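Local structure of uncharacterized protein (Desulfovibrio piger ATCC 29098, 4Z48) at residues V190-F195 and R211-R216; M34-G39 and R116-N121; K159-S164 and Y183-R188. The protein is of unknown function but belongs to the LolA-like family, so it may bind lipid or lipoprotein in the cell envelope, as its relatives do. All coordinates share one frame; numbering follows the deposited sequence.

Interaction 1 of 3, residues V190-F195 and R211-R216; sequences VKKLFF and RVERPR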
loop_
_atom_site.group_PDB
_atom_site.type_symbol
_atom_site.label_atom_id
_atom_site.label_comp_id
_atom_site.label_asym_id
_atom_site.label_seq_id
_atom_site.Cartn_x
_atom_site.Cartn_y
_atom_site.Cartn_z
ATOM N N VAL A 190 -3.913 10.668 -11.820
ATOM C CA VAL A 190 -2.786 9.795 -12.204
ATOM C C VAL A 190 -3.110 8.299 -11.937
ATOM O O VAL A 190 -2.622 7.415 -12.668
ATOM C CB VAL A 190 -1.425 10.243 -11.554
ATOM C CG1 VAL A 190 -1.427 10.119 -10.036
ATOM C CG2 VAL A 190 -0.245 9.474 -12.142
ATOM N N LYS A 191 -3.916 8.014 -10.897
ATOM C CA LYS A 191 -4.246 6.624 -10.596
ATOM C C LYS A 191 -5.641 6.493 -10.061
ATOM O O LYS A 191 -6.113 7.347 -9.280
ATOM C CB LYS A 191 -3.270 5.975 -9.580
ATOM C CG LYS A 191 -1.834 6.055 -9.860
ATOM C CD LYS A 191 -1.096 5.034 -9.054
ATOM C CE LYS A 191 0.337 5.246 -9.371
ATOM N NZ LYS A 191 1.194 4.321 -8.629
ATOM N N LYS A 192 -6.303 5.398 -10.453
ATOM C CA LYS A 192 -7.630 5.015 -9.945
ATOM C C LYS A 192 -7.468 3.654 -9.255
ATOM O O LYS A 192 -6.980 2.716 -9.875
ATOM C CB LYS A 192 -8.710 4.952 -11.061
ATOM C CG LYS A 192 -9.053 6.275 -11.724
ATOM C CD LYS A 192 -10.427 6.178 -12.401
ATOM C CE LYS A 192 -10.404 6.482 -13.888
ATOM N NZ LYS A 192 -11.781 6.651 -14.463
ATOM N N LEU A 193 -7.818 3.575 -7.970
ATOM C CA LEU A 193 -7.715 2.345 -7.187
ATOM C C LEU A 193 -9.091 1.830 -6.849
ATOM O O LEU A 193 -9.980 2.616 -6.516
ATOM C CB LEU A 193 -6.914 2.556 -5.907
ATOM C CG LEU A 193 -5.412 2.868 -6.022
ATOM C CD1 LEU A 193 -5.173 4.295 -6.526
ATOM C CD2 LEU A 193 -4.753 2.741 -4.651
ATOM N N PHE A 194 -9.263 0.506 -6.979
ATOM C CA PHE A 194 -10.487 -0.211 -6.658
ATOM C C PHE A 194 -10.127 -1.307 -5.710
ATOM O O PHE A 194 -9.345 -2.191 -6.053
ATOM C CB PHE A 194 -11.162 -0.778 -7.923
ATOM C CG PHE A 194 -11.502 0.254 -8.973
ATOM C CD1 PHE A 194 -10.565 0.626 -9.937
ATOM C CD2 PHE A 194 -12.746 0.878 -8.984
ATOM C CE1 PHE A 194 -10.879 1.567 -10.913
ATOM C CE2 PHE A 194 -13.059 1.825 -9.964
ATOM C CZ PHE A 194 -12.117 2.167 -10.919
ATOM N N PHE A 195 -10.668 -1.247 -4.505
ATOM C CA PHE A 195 -10.450 -2.235 -3.465
ATOM C C PHE A 195 -11.685 -3.149 -3.619
ATOM O O PHE A 195 -12.700 -2.975 -2.958
ATOM C CB PHE A 195 -10.280 -1.490 -2.110
ATOM C CG PHE A 195 -9.169 -0.449 -2.068
ATOM C CD1 PHE A 195 -9.381 0.848 -2.554
ATOM C CD2 PHE A 195 -7.944 -0.736 -1.474
ATOM C CE1 PHE A 195 -8.359 1.822 -2.514
ATOM C CE2 PHE A 195 -6.930 0.244 -1.411
ATOM C CZ PHE A 195 -7.136 1.508 -1.960
ATOM N N ARG A 211 -7.719 -3.469 -8.003
ATOM C CA ARG A 211 -7.466 -3.098 -9.396
ATOM C C ARG A 211 -6.855 -1.678 -9.345
ATOM O O ARG A 211 -7.396 -0.793 -8.671
ATOM C CB ARG A 211 -8.742 -3.210 -10.265
ATOM C CG ARG A 211 -8.508 -2.791 -11.712
ATOM C CD ARG A 211 -9.824 -2.790 -12.428
ATOM N NE ARG A 211 -9.703 -2.242 -13.767
ATOM C CZ ARG A 211 -9.725 -2.955 -14.888
ATOM N NH1 ARG A 211 -9.866 -4.276 -14.844
ATOM N NH2 ARG A 211 -9.608 -2.353 -16.063
ATOM N N VAL A 212 -5.665 -1.481 -9.960
ATOM C CA VAL A 212 -5.011 -0.178 -9.970
ATOM C C VAL A 212 -4.829 0.222 -11.425
ATOM O O VAL A 212 -4.193 -0.508 -12.181
ATOM C CB VAL A 212 -3.661 -0.196 -9.197
ATOM C CG1 VAL A 212 -3.014 1.186 -9.192
ATOM C CG2 VAL A 212 -3.846 -0.728 -7.769
ATOM N N GLU A 213 -5.403 1.355 -11.821
ATOM C CA GLU A 213 -5.395 1.851 -13.182
ATOM C C GLU A 213 -4.593 3.136 -13.303
ATOM O O GLU A 213 -4.668 4.013 -12.449
ATOM C CB GLU A 213 -6.841 2.125 -13.666
ATOM C CG GLU A 213 -7.803 0.944 -13.697
ATOM C CD GLU A 213 -9.253 1.307 -14.002
ATOM O OE1 GLU A 213 -9.549 2.508 -14.204
ATOM O OE2 GLU A 213 -10.091 0.382 -14.088
ATOM N N ARG A 214 -3.783 3.216 -14.342
ATOM C CA ARG A 214 -3.055 4.445 -14.685
ATOM C C ARG A 214 -3.636 4.875 -16.014
ATOM O O ARG A 214 -3.262 4.312 -17.046
ATOM C CB ARG A 214 -1.521 4.244 -14.712
ATOM C CG ARG A 214 -0.949 4.222 -13.276
ATOM C CD ARG A 214 0.552 4.281 -13.269
ATOM N NE ARG A 214 1.124 3.198 -14.064
ATOM C CZ ARG A 214 2.388 3.136 -14.484
ATOM N NH1 ARG A 214 3.231 4.137 -14.238
ATOM N NH2 ARG A 214 2.812 2.086 -15.174
ATOM N N PRO A 215 -4.661 5.765 -15.988
ATOM C CA PRO A 215 -5.313 6.176 -17.248
ATOM C C PRO A 215 -4.339 6.810 -18.264
ATOM O O PRO A 215 -4.516 6.628 -19.471
ATOM C CB PRO A 215 -6.386 7.181 -16.794
ATOM C CG PRO A 215 -5.943 7.658 -15.414
ATOM C CD PRO A 215 -5.266 6.446 -14.813
ATOM N N ARG A 216 -3.295 7.509 -17.785
ATOM C CA ARG A 216 -2.321 8.183 -18.672
ATOM C C ARG A 216 -1.332 7.181 -19.299
ATOM O O ARG A 216 -0.725 7.505 -20.321
ATOM C CB ARG A 216 -1.578 9.292 -17.902
ATOM C CG ARG A 216 -2.551 10.368 -17.334
ATOM C CD ARG A 216 -1.916 11.458 -16.460
ATOM N NE ARG A 216 -0.642 11.977 -16.973
ATOM C CZ ARG A 216 -0.511 12.922 -17.902
ATOM N NH1 ARG A 216 -1.584 13.478 -18.451
ATOM N NH2 ARG A 216 0.694 13.309 -18.296
HETATM O O HOH W 1 -2.027 7.680 -15.284
#
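F194 turns the CE1 corner of its ring to the carboxylate of E213, with CE1 3.5 Å from E213 OE2 and the ring and carboxylate planes 54° apart. On the same side of the strands, R211 holds that oxygen from along its own strand: NE donates to E213 OE2 over 2.7 Å, a salt bridge made to the anti lone pair. R211 reaches it with an extended chain whose CG lies anti to the backbone N (chi1 178°), while F220 of the next strand makes a cation-pi contact with the arginine. The other side carries L193 against V212, CG to CG2 4.3 Å. There too K191 and R214 run side by side in the same direction, K191 CG 4.0 Å from R214 CG. Each charged end has its own acidic partner: K191 NZ a salt bridge to D123, R214 NE one to D118.

Beneath the side chains, the backbone bonds K192 N to E213 O and E213 N to K192 O are each 2.9 Å; F194 N to R211 O and R211 N to F194 O are each 2.8 Å. Past the last rung, a water joins V190 O to R216 N, where P215 has taken the chain out of the strand. V190 and K191 both face Y182, a classic beta bulge on the flank facing strand 177-184, in this antiparallel hairpin (189-201 with 204-214) of a LolA-like family protein.

Interaction 2 of 3, residues M34-G39 and R116-N121; sequences MSINRG and RSDLSN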
loop_
_atom_site.group_PDB
_atom_site.type_symbol
_atom_site.label_atom_id
_atom_site.label_comp_id
_atom_site.label_asym_id
_atom_site.label_seq_id
_atom_site.Cartn_x
_atom_site.Cartn_y
_atom_site.Cartn_z
HETATM N N MSE A 34 -0.261 -10.998 -9.192
HETATM C CA MSE A 34 -0.455 -9.703 -9.826
HETATM C C MSE A 34 -0.446 -9.896 -11.333
HETATM O O MSE A 34 0.401 -10.613 -11.862
HETATM C CB MSE A 34 0.655 -8.749 -9.337
HETATM C CG MSE A 34 0.966 -7.583 -10.224
HETATM SE SE MSE A 34 2.634 -6.767 -9.513
HETATM C CE MSE A 34 1.959 -5.886 -8.109
ATOM N N SER A 35 -1.420 -9.304 -12.007
ATOM C CA SER A 35 -1.527 -9.341 -13.458
ATOM C C SER A 35 -1.547 -7.877 -13.974
ATOM O O SER A 35 -2.416 -7.087 -13.606
ATOM C CB SER A 35 -2.770 -10.139 -13.869
ATOM O OG SER A 35 -2.966 -10.098 -15.270
ATOM N N ILE A 36 -0.547 -7.521 -14.776
ATOM C CA ILE A 36 -0.366 -6.194 -15.347
ATOM C C ILE A 36 -0.748 -6.215 -16.820
ATOM O O ILE A 36 -0.113 -6.943 -17.617
ATOM C CB ILE A 36 1.118 -5.748 -15.159
ATOM C CG1 ILE A 36 1.601 -5.962 -13.703
ATOM C CG2 ILE A 36 1.269 -4.275 -15.570
ATOM C CD1 ILE A 36 3.111 -6.040 -13.522
ATOM N N ASN A 37 -1.735 -5.381 -17.203
ATOM C CA ASN A 37 -2.201 -5.331 -18.593
ATOM C C ASN A 37 -1.853 -4.013 -19.256
ATOM O O ASN A 37 -2.295 -2.967 -18.821
ATOM C CB ASN A 37 -3.708 -5.587 -18.669
ATOM C CG ASN A 37 -4.249 -5.877 -20.061
ATOM O OD1 ASN A 37 -4.155 -5.062 -20.995
ATOM N ND2 ASN A 37 -4.911 -7.020 -20.199
ATOM N N ARG A 38 -1.125 -4.083 -20.352
ATOM C CA ARG A 38 -0.716 -2.897 -21.100
ATOM C C ARG A 38 -0.868 -3.169 -22.604
ATOM O O ARG A 38 -0.044 -3.869 -23.175
ATOM C CB ARG A 38 0.743 -2.533 -20.727
ATOM C CG ARG A 38 1.286 -1.284 -21.425
ATOM C CD ARG A 38 2.771 -1.046 -21.119
ATOM N NE ARG A 38 3.028 -0.663 -19.724
ATOM C CZ ARG A 38 2.644 0.489 -19.174
ATOM N NH1 ARG A 38 1.974 1.386 -19.889
ATOM N NH2 ARG A 38 2.909 0.742 -17.901
ATOM N N GLY A 39 -1.935 -2.642 -23.204
ATOM C CA GLY A 39 -2.239 -2.813 -24.627
ATOM C C GLY A 39 -2.485 -4.247 -25.065
ATOM O O GLY A 39 -2.113 -4.627 -26.176
ATOM N N ARG A 116 7.178 -3.111 -12.812
ATOM C CA ARG A 116 6.531 -2.723 -14.064
ATOM C C ARG A 116 5.000 -2.659 -13.920
ATOM O O ARG A 116 4.300 -2.565 -14.937
ATOM C CB ARG A 116 6.937 -3.644 -15.227
ATOM C CG ARG A 116 8.460 -3.630 -15.420
ATOM C CD ARG A 116 8.934 -4.685 -16.380
ATOM N NE ARG A 116 8.459 -4.457 -17.733
ATOM C CZ ARG A 116 8.792 -5.235 -18.759
ATOM N NH1 ARG A 116 9.597 -6.277 -18.578
ATOM N NH2 ARG A 116 8.335 -4.973 -19.973
ATOM N N SER A 117 4.483 -2.699 -12.665
ATOM C CA SER A 117 3.049 -2.610 -12.379
ATOM C C SER A 117 2.569 -1.157 -12.330
ATOM O O SER A 117 3.354 -0.210 -12.492
ATOM C CB SER A 117 2.688 -3.317 -11.070
ATOM O OG SER A 117 3.022 -2.517 -9.946
ATOM N N ASP A 118 1.253 -0.996 -12.077
ATOM C CA ASP A 118 0.617 0.314 -11.936
ATOM C C ASP A 118 0.778 0.847 -10.523
ATOM O O ASP A 118 0.426 1.993 -10.262
ATOM C CB ASP A 118 -0.828 0.248 -12.386
ATOM C CG ASP A 118 -0.844 0.051 -13.893
ATOM O OD1 ASP A 118 -0.610 1.013 -14.597
ATOM O OD2 ASP A 118 -0.926 -1.122 -14.349
ATOM N N LEU A 119 1.441 0.081 -9.656
ATOM C CA LEU A 119 1.815 0.546 -8.311
ATOM C C LEU A 119 3.207 1.187 -8.381
ATOM O O LEU A 119 4.054 0.681 -9.130
ATOM C CB LEU A 119 1.878 -0.663 -7.357
ATOM C CG LEU A 119 0.603 -1.263 -6.791
ATOM C CD1 LEU A 119 -0.218 -1.979 -7.862
ATOM C CD2 LEU A 119 0.962 -2.330 -5.779
ATOM N N SER A 120 3.461 2.258 -7.606
ATOM C CA SER A 120 4.775 2.867 -7.475
ATOM C C SER A 120 5.465 2.261 -6.271
ATOM O O SER A 120 4.784 1.657 -5.453
ATOM C CB SER A 120 4.647 4.374 -7.303
ATOM O OG SER A 120 4.161 5.001 -8.477
ATOM N N ASN A 121 6.795 2.451 -6.125
ATOM C CA ASN A 121 7.515 1.947 -4.945
ATOM C C ASN A 121 6.943 2.551 -3.637
ATOM O O ASN A 121 6.832 1.852 -2.624
ATOM C CB ASN A 121 9.016 2.252 -5.053
ATOM C CG ASN A 121 9.685 1.502 -6.164
ATOM O OD1 ASN A 121 9.341 0.363 -6.448
ATOM N ND2 ASN A 121 10.632 2.144 -6.835
HETATM O O HOH W 2 5.034 -0.834 -17.017
#
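I36 places CG2 anti to its backbone N and CG1 beside it (chi1 -49°), a rotation that turns CG1 with its CD1 over S117 CA and CB, and CG2 toward the carbonyl of R116. I36 CD1 comes within 3.6 Å of S117 CA, and I36 CG2 lies 3.5 Å from R116 O. M34, a selenomethionine, sends CG anti to the backbone N (chi1 157°); its extended first two torsions carry SE to 3.8 Å from S117 CB, and the bend at chi3 turns CE toward L119, 4.4 Å from L119 CD2. The small serine is thus touched by M34 and I36, at CB and, for I36, also at CA, while its hydroxyl is engaged within the loop.

That hydroxyl, S117 OG, accepts the backbone N-H of L119, S117 OG to L119 N 3.1 Å, an ST turn, and also bonds to F114 O. These two bonds fix its rotation. In the fold, the turn belongs to the long connection between strands 101-104 and 133-143, which here lies across strand 27-38, in a protein of the LolA-like family. No direct hydrogen bond joins the two segments; the direct contacts are van der Waals ones, made by the side chains of M34 and I36.

Nearer the end of the strand the contact becomes wet. A water donates to R116 O and accepts from R38 NH2, 2.8 Å in each case, bridging the segments. D118 lies beside this patch, its OD2 4.0 Å from I36 CG2, but its carboxylate is committed to the sheet: OD2 bonds to T221 and OD1 to S219, probably favouring the charged form. V212 of strand 204-214 touches both D118 and L119.

Interaction 3 of 3, residues K159-S164 and Y183-R188; sequences KETQYS and YDKKDR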
loop_
_atom_site.group_PDB
_atom_site.type_symbol
_atom_site.label_atom_id
_atom_site.label_comp_id
_atom_site.label_asym_id
_atom_site.label_seq_id
_atom_site.Cartn_x
_atom_site.Cartn_y
_atom_site.Cartn_z
ATOM N N LYS A 159 6.513 16.578 2.472
ATOM C CA LYS A 159 6.447 15.131 2.302
ATOM C C LYS A 159 6.827 14.761 0.852
ATOM O O LYS A 159 6.346 15.365 -0.115
ATOM C CB LYS A 159 5.071 14.570 2.702
ATOM C CG LYS A 159 4.956 13.053 2.614
ATOM C CD LYS A 159 3.528 12.601 2.815
ATOM C CE LYS A 159 3.214 11.272 2.159
ATOM N NZ LYS A 159 4.141 10.192 2.596
ATOM N N GLU A 160 7.758 13.805 0.747
ATOM C CA GLU A 160 8.315 13.237 -0.481
ATOM C C GLU A 160 7.289 12.272 -1.072
ATOM O O GLU A 160 7.154 11.127 -0.614
ATOM C CB GLU A 160 9.631 12.515 -0.128
ATOM C CG GLU A 160 10.522 12.135 -1.292
ATOM C CD GLU A 160 11.990 12.279 -0.942
ATOM O OE1 GLU A 160 12.505 11.441 -0.166
ATOM O OE2 GLU A 160 12.610 13.269 -1.392
ATOM N N THR A 161 6.523 12.752 -2.058
ATOM C CA THR A 161 5.464 11.934 -2.680
ATOM C C THR A 161 5.187 12.453 -4.077
ATOM O O THR A 161 5.414 13.627 -4.348
ATOM C CB THR A 161 4.164 11.950 -1.793
ATOM O OG1 THR A 161 3.106 11.248 -2.458
ATOM C CG2 THR A 161 3.691 13.358 -1.443
ATOM N N GLN A 162 4.684 11.597 -4.965
ATOM C CA GLN A 162 4.357 12.085 -6.305
ATOM C C GLN A 162 2.931 12.688 -6.313
ATOM O O GLN A 162 2.522 13.308 -7.296
ATOM C CB GLN A 162 4.456 10.924 -7.317
ATOM C CG GLN A 162 3.303 9.966 -7.227
ATOM C CD GLN A 162 3.517 8.713 -8.020
ATOM O OE1 GLN A 162 3.994 7.708 -7.489
ATOM N NE2 GLN A 162 3.148 8.750 -9.300
ATOM N N TYR A 163 2.166 12.464 -5.236
ATOM C CA TYR A 163 0.773 12.873 -5.233
ATOM C C TYR A 163 0.524 14.219 -4.575
ATOM O O TYR A 163 1.192 14.584 -3.610
ATOM C CB TYR A 163 -0.100 11.813 -4.553
ATOM C CG TYR A 163 0.155 10.409 -5.049
ATOM C CD1 TYR A 163 -0.123 10.052 -6.367
ATOM C CD2 TYR A 163 0.701 9.441 -4.209
ATOM C CE1 TYR A 163 0.063 8.741 -6.817
ATOM C CE2 TYR A 163 0.933 8.133 -4.662
ATOM C CZ TYR A 163 0.638 7.800 -5.970
ATOM O OH TYR A 163 0.844 6.503 -6.362
ATOM N N SER A 164 -0.445 14.946 -5.119
ATOM C CA SER A 164 -0.845 16.243 -4.580
ATOM C C SER A 164 -2.019 16.055 -3.636
ATOM O O SER A 164 -2.163 16.819 -2.677
ATOM C CB SER A 164 -1.220 17.209 -5.695
ATOM O OG SER A 164 -2.268 16.659 -6.474
ATOM N N TYR A 183 -4.075 12.069 -7.460
ATOM C CA TYR A 183 -3.776 13.213 -8.295
ATOM C C TYR A 183 -2.290 13.553 -8.241
ATOM O O TYR A 183 -1.677 13.455 -7.178
ATOM C CB TYR A 183 -4.646 14.396 -7.857
ATOM C CG TYR A 183 -6.112 14.147 -8.156
ATOM C CD1 TYR A 183 -6.935 13.493 -7.231
ATOM C CD2 TYR A 183 -6.657 14.485 -9.390
ATOM C CE1 TYR A 183 -8.284 13.249 -7.511
ATOM C CE2 TYR A 183 -8.000 14.242 -9.679
ATOM C CZ TYR A 183 -8.799 13.592 -8.753
ATOM O OH TYR A 183 -10.107 13.334 -9.079
ATOM N N ASP A 184 -1.717 13.929 -9.389
ATOM C CA ASP A 184 -0.296 14.255 -9.501
ATOM C C ASP A 184 -0.064 15.738 -9.124
ATOM O O ASP A 184 -1.032 16.447 -8.800
ATOM C CB ASP A 184 0.275 13.909 -10.911
ATOM C CG ASP A 184 -0.215 14.713 -12.119
ATOM O OD1 ASP A 184 -0.876 15.764 -11.917
ATOM O OD2 ASP A 184 0.076 14.297 -13.273
ATOM N N LYS A 185 1.200 16.205 -9.208
ATOM C CA LYS A 185 1.562 17.589 -8.842
ATOM C C LYS A 185 0.977 18.641 -9.801
ATOM O O LYS A 185 1.032 19.839 -9.490
ATOM C CB LYS A 185 3.094 17.772 -8.749
ATOM C CG LYS A 185 3.803 16.832 -7.781
ATOM C CD LYS A 185 3.460 17.093 -6.346
ATOM C CE LYS A 185 4.704 17.000 -5.519
ATOM N NZ LYS A 185 4.431 16.289 -4.247
ATOM N N LYS A 186 0.448 18.208 -10.959
ATOM C CA LYS A 186 -0.184 19.093 -11.942
ATOM C C LYS A 186 -1.715 18.966 -11.863
ATOM O O LYS A 186 -2.413 19.361 -12.797
ATOM C CB LYS A 186 0.330 18.785 -13.353
ATOM C CG LYS A 186 1.746 19.309 -13.603
ATOM C CD LYS A 186 2.267 18.916 -14.984
ATOM C CE LYS A 186 3.766 19.073 -15.137
ATOM N NZ LYS A 186 4.174 20.499 -15.248
ATOM N N ASP A 187 -2.224 18.443 -10.714
ATOM C CA ASP A 187 -3.630 18.217 -10.342
ATOM C C ASP A 187 -4.350 17.251 -11.314
ATOM O O ASP A 187 -5.578 17.194 -11.332
ATOM C CB ASP A 187 -4.397 19.560 -10.224
ATOM C CG ASP A 187 -3.791 20.534 -9.231
ATOM O OD1 ASP A 187 -3.448 20.104 -8.109
ATOM O OD2 ASP A 187 -3.625 21.723 -9.591
ATOM N N ARG A 188 -3.590 16.464 -12.087
ATOM C CA ARG A 188 -4.180 15.508 -13.033
ATOM C C ARG A 188 -4.411 14.176 -12.359
ATOM O O ARG A 188 -3.568 13.729 -11.571
ATOM C CB ARG A 188 -3.280 15.286 -14.286
ATOM C CG ARG A 188 -3.022 16.544 -15.103
ATOM C CD ARG A 188 -1.979 16.281 -16.168
ATOM N NE ARG A 188 -0.721 15.827 -15.573
ATOM C CZ ARG A 188 0.474 16.026 -16.110
ATOM N NH1 ARG A 188 0.593 16.687 -17.258
ATOM N NH2 ARG A 188 1.564 15.585 -15.495
HETATM O O HOH W 3 4.505 16.818 -1.539
HETATM O O HOH W 4 -4.616 18.107 -6.722
#
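D184 O is gripped from opposite faces of its carbonyl plane, by the hydroxyl of S164 and by the backbone N of D187. S164 OG donates to D184 O over 2.6 Å, coming in 50° out of that plane and so not on a lone pair. It gets there because chi1 of 58° swings OG between the backbone N and the carbonyl carbon. S164 N also donates to Y183 O at 2.8 Å, at the open end of the hairpin of strands 163-171 and 177-184, where the chain turns a corner at S164. A water ties S164 OG to D187 OD1.

The D187 N bond closes a type I beta turn, D184 to D187, on the link between strands 177-184 and 189-201. Its first residue also makes an Asx turn: D184 OD1 accepts from K186 N and, on the opposite face of the carboxylate, from R188 N. R188 grips D184 OD2 side-on, NE at 2.9 Å on the syn lone pair, a salt bridge, and NH2 from above the carboxylate plane.

From this turn K185 reaches back, bent at three torsions, and NZ donates to T161 O at 2.8 Å; a further water carries it to K159 O. T161 OG1 meanwhile accepts from Y163 N in an ST turn and bonds to E122. Y163 sets its ring edge toward Y183 O, with Y163 CB 3.5 Å from that oxygen, while the phenol hydroxyl bonds to D123.

Interactions 1 and 3 follow one another along the sheet: strand 177-184 neighbours strand 189-201, and V190 packs on Y163. Interaction 2 instead lays a loop against strand 27-38. It is the most buried of the three and rests on packing of M34 and I36, with water as its one polar bridge, whereas interaction 1 rests on regular backbone pairing and interaction 3, a partly buried turn, on side-chain bonds to carbonyls. The salt bridge between R214 and D118 joins interaction 1 to interaction 2. K191 ties the three together: its ammonium probably donates to D118 O of interaction 2 and weakly approaches Y163 OH of interaction 3.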